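Local atomic coordinates of LEOA (Escherichia coli, PDB entry 4AUR), a protein that probably binds and hydrolyses GTP as a bacterial member of the dynamin family, with a GTPase domain carried on a long helical domain. Residues 380-385 and 451-456. Numbering follows the deposited sequence.
Sequences RFFEQS and VYKFKP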
ATOM      1  N   ARG A 380      36.249 -17.295  30.559  1.00 34.06           N
ATOM      2  CA  ARG A 380      36.328 -17.103  29.100  1.00 37.52           C
ATOM      3  C   ARG A 380      35.054 -17.571  28.381  1.00 34.75           C
ATOM      4  O   ARG A 380      34.611 -16.949  27.417  1.00 32.40           O
ATOM      5  CB  ARG A 380      37.557 -17.795  28.528  1.00 43.40           C
ATOM      6  CG  ARG A 380      37.898 -17.459  27.083  1.00 51.89           C
ATOM      7  CD  ARG A 380      39.365 -17.816  26.816  1.00 65.73           C
ATOM      8  NE  ARG A 380      39.651 -18.234  25.435  1.00 75.20           N
ATOM      9  CZ  ARG A 380      40.800 -18.788  25.028  1.00 81.78           C
ATOM     10  NH1 ARG A 380      41.801 -19.011  25.883  1.00 83.60           N
ATOM     11  NH2 ARG A 380      40.951 -19.134  23.753  1.00 82.50           N
ATOM     12  N   PHE A 381      34.464 -18.659  28.860  1.00 33.41           N
ATOM     13  CA  PHE A 381      33.232 -19.199  28.282  1.00 31.93           C
ATOM     14  C   PHE A 381      32.061 -18.287  28.627  1.00 32.33           C
ATOM     15  O   PHE A 381      31.305 -17.869  27.758  1.00 32.11           O
ATOM     16  CB  PHE A 381      32.974 -20.627  28.787  1.00 29.64           C
ATOM     17  CG  PHE A 381      31.597 -21.152  28.473  1.00 28.01           C
ATOM     18  CD1 PHE A 381      31.018 -20.953  27.239  1.00 27.73           C
ATOM     19  CD2 PHE A 381      30.881 -21.855  29.420  1.00 27.26           C
ATOM     20  CE1 PHE A 381      29.756 -21.437  26.972  1.00 26.34           C
ATOM     21  CE2 PHE A 381      29.621 -22.344  29.151  1.00 25.83           C
ATOM     22  CZ  PHE A 381      29.060 -22.139  27.926  1.00 25.20           C
ATOM     23  N   PHE A 382      31.942 -17.954  29.900  1.00 34.08           N
ATOM     24  CA  PHE A 382      30.935 -17.018  30.353  1.00 36.07           C
ATOM     25  C   PHE A 382      30.953 -15.703  29.527  1.00 36.28           C
ATOM     26  O   PHE A 382      29.912 -15.096  29.266  1.00 39.46           O
ATOM     27  CB  PHE A 382      31.088 -16.793  31.869  1.00 37.00           C
ATOM     28  CG  PHE A 382      29.932 -16.079  32.509  1.00 40.88           C
ATOM     29  CD1 PHE A 382      28.621 -16.266  32.070  1.00 42.56           C
ATOM     30  CD2 PHE A 382      30.145 -15.237  33.574  1.00 45.00           C
ATOM     31  CE1 PHE A 382      27.555 -15.603  32.672  1.00 43.68           C
ATOM     32  CE2 PHE A 382      29.083 -14.567  34.179  1.00 48.42           C
ATOM     33  CZ  PHE A 382      27.784 -14.753  33.727  1.00 46.11           C
ATOM     34  N   GLU A 383      32.109 -15.294  29.049  1.00 34.83           N
ATOM     35  CA  GLU A 383      32.189 -14.076  28.265  1.00 35.42           C
ATOM     36  C   GLU A 383      31.805 -14.325  26.808  1.00 34.05           C
ATOM     37  O   GLU A 383      30.965 -13.629  26.255  1.00 34.32           O
ATOM     38  CB  GLU A 383      33.595 -13.489  28.374  1.00 38.57           C
ATOM     39  CG  GLU A 383      33.961 -13.090  29.808  1.00 40.32           C
ATOM     40  CD  GLU A 383      35.460 -12.906  30.026  1.00 41.91           C
ATOM     41  OE1 GLU A 383      36.200 -12.827  29.007  1.00 38.29           O
ATOM     42  OE2 GLU A 383      35.883 -12.839  31.220  1.00 42.35           O
ATOM     43  N   GLN A 384      32.417 -15.315  26.179  1.00 33.49           N
ATOM     44  CA  GLN A 384      32.018 -15.706  24.835  1.00 32.80           C
ATOM     45  C   GLN A 384      30.499 -15.927  24.798  1.00 31.51           C
ATOM     46  O   GLN A 384      29.816 -15.399  23.933  1.00 31.61           O
ATOM     47  CB  GLN A 384      32.751 -16.981  24.389  1.00 33.86           C
ATOM     48  CG  GLN A 384      34.245 -16.816  24.121  1.00 35.72           C
ATOM     49  CD  GLN A 384      34.937 -18.095  23.584  1.00 39.18           C
ATOM     50  OE1 GLN A 384      34.798 -19.213  24.116  1.00 36.18           O
ATOM     51  NE2 GLN A 384      35.700 -17.917  22.519  1.00 40.21           N
ATOM     52  N   SER A 385      29.974 -16.674  25.763  1.00 29.36           N
ATOM     53  CA  SER A 385      28.543 -16.953  25.815  1.00 28.96           C
ATOM     54  C   SER A 385      27.685 -15.729  26.167  1.00 28.40           C
ATOM     55  O   SER A 385      26.586 -15.580  25.660  1.00 29.18           O
ATOM     56  CB  SER A 385      28.229 -18.117  26.767  1.00 28.10           C
ATOM     57  OG  SER A 385      28.068 -17.657  28.095  1.00 29.19           O
ATOM     58  N   VAL A 451      27.344  -9.201  33.634  1.00 34.54           N
ATOM     59  CA  VAL A 451      27.035  -9.223  35.037  1.00 37.12           C
ATOM     60  C   VAL A 451      28.315  -9.546  35.793  1.00 39.43           C
ATOM     61  O   VAL A 451      29.210 -10.218  35.253  1.00 42.94           O
ATOM     62  CB  VAL A 451      25.937 -10.274  35.320  1.00 41.79           C
ATOM     63  CG1 VAL A 451      26.523 -11.681  35.469  1.00 41.86           C
ATOM     64  CG2 VAL A 451      25.116  -9.902  36.547  1.00 43.48           C
ATOM     65  N   TYR A 452      28.431  -9.020  37.005  1.00 39.85           N
ATOM     66  CA  TYR A 452      29.485  -9.423  37.906  1.00 45.63           C
ATOM     67  C   TYR A 452      28.869  -9.908  39.211  1.00 53.41           C
ATOM     68  O   TYR A 452      28.209  -9.132  39.915  1.00 53.96           O
ATOM     69  CB  TYR A 452      30.479  -8.300  38.211  1.00 45.12           C
ATOM     70  CG  TYR A 452      31.622  -8.840  39.049  1.00 44.31           C
ATOM     71  CD1 TYR A 452      32.686  -9.505  38.448  1.00 44.90           C
ATOM     72  CD2 TYR A 452      31.592  -8.765  40.432  1.00 43.39           C
ATOM     73  CE1 TYR A 452      33.717 -10.044  39.192  1.00 45.75           C
ATOM     74  CE2 TYR A 452      32.610  -9.306  41.196  1.00 47.75           C
ATOM     75  CZ  TYR A 452      33.681  -9.952  40.573  1.00 49.79           C
ATOM     76  OH  TYR A 452      34.711 -10.500  41.336  1.00 49.87           O
ATOM     77  N   LYS A 453      29.102 -11.189  39.515  1.00 60.67           N
ATOM     78  CA  LYS A 453      28.644 -11.822  40.758  1.00 67.95           C
ATOM     79  C   LYS A 453      29.837 -12.497  41.441  1.00 66.48           C
ATOM     80  O   LYS A 453      30.389 -13.484  40.920  1.00 59.79           O
ATOM     81  CB  LYS A 453      27.488 -12.821  40.497  1.00 77.74           C
ATOM     82  CG  LYS A 453      27.529 -13.593  39.164  1.00 85.80           C
ATOM     83  CD  LYS A 453      26.141 -14.119  38.765  1.00 89.81           C
ATOM     84  CE  LYS A 453      26.127 -14.846  37.418  1.00 89.62           C
ATOM     85  NZ  LYS A 453      26.891 -16.131  37.420  1.00 92.08           N
ATOM     86  N   PHE A 454      30.241 -11.945  42.589  1.00 65.87           N
ATOM     87  CA  PHE A 454      31.431 -12.417  43.313  1.00 70.00           C
ATOM     88  C   PHE A 454      31.183 -13.788  43.952  1.00 66.48           C
ATOM     89  O   PHE A 454      30.194 -13.976  44.665  1.00 59.20           O
ATOM     90  CB  PHE A 454      31.864 -11.399  44.386  1.00 76.02           C
ATOM     91  CG  PHE A 454      33.160 -11.758  45.076  1.00 84.45           C
ATOM     92  CD1 PHE A 454      34.358 -11.766  44.371  1.00 85.89           C
ATOM     93  CD2 PHE A 454      33.181 -12.098  46.428  1.00 90.12           C
ATOM     94  CE1 PHE A 454      35.549 -12.104  44.996  1.00 90.61           C
ATOM     95  CE2 PHE A 454      34.373 -12.438  47.060  1.00 91.83           C
ATOM     96  CZ  PHE A 454      35.557 -12.441  46.342  1.00 91.77           C
ATOM     97  N   LYS A 455      32.076 -14.741  43.685  1.00 64.18           N
ATOM     98  CA  LYS A 455      31.979 -16.081  44.269  1.00 69.07           C
ATOM     99  C   LYS A 455      33.230 -16.400  45.117  1.00 67.11           C
ATOM    100  O   LYS A 455      34.290 -16.712  44.569  1.00 72.23           O
ATOM    101  CB  LYS A 455      31.781 -17.124  43.159  1.00 71.41           C
ATOM    102  CG  LYS A 455      31.468 -18.528  43.668  1.00 76.66           C
ATOM    103  CD  LYS A 455      30.958 -19.432  42.555  1.00 82.60           C
ATOM    104  CE  LYS A 455      30.861 -20.881  43.012  1.00 88.16           C
ATOM    105  NZ  LYS A 455      30.377 -21.782  41.928  1.00 90.88           N
ATOM    106  N   PRO A 456      33.114 -16.335  46.458  1.00 64.45           N
ATOM    107  CA  PRO A 456      34.338 -16.447  47.244  1.00 62.55           C
ATOM    108  C   PRO A 456      34.894 -17.861  47.240  1.00 59.01           C
ATOM    109  O   PRO A 456      34.151 -18.848  47.069  1.00 51.96           O
ATOM    110  CB  PRO A 456      33.899 -16.043  48.657  1.00 62.90           C
ATOM    111  CG  PRO A 456      32.459 -16.432  48.723  1.00 65.36           C
ATOM    112  CD  PRO A 456      31.910 -16.401  47.311  1.00 67.46           C
TER
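Phe382 reaches out from helix 368-408 and meets Val451 and Lys453, two residues of the extended linker that runs between helices 430-447 and 464-467. All of this belongs to the dynamin-like helical domain, the long bundle of helices that extends from the GTPase domain. The contact sits on the surface of that bundle, and its centre lies about 49 Å from the centre of the chain. The Phe382 ring does the work on the helix side. Its CG is anti to the backbone N (chi1 -168°), which carries the far end of the ring out toward the linker. Val451 comes to that end at the edge, near the ring plane: its CG1 lies 3.7 Å from Phe382 CZ and 4.1 Å from Phe382 CE2, and the two side chains cross at about a right angle. Lys453 approaches the same ring corner obliquely. Its chain is extended through CE and then bends at the last torsion (chi4 67°). Lys453 has its cation-pi partner in Phe527; against Phe382 its NZ stands oblique to the ring.

The neighbouring Phe381 turns into the bundle, packing on Leu324, Ala325 and Leu328 of helix 275-343, and Ser385 OG is hydrogen-bonded to Phe528 O. The patch between linker and helix is small, 100 Å² counting both sides: a valine methyl and the end of a lysine set against one end of an aromatic ring. At the ring corner, CE and NZ of Lys453 are each 4.0 Å from Phe382 CZ.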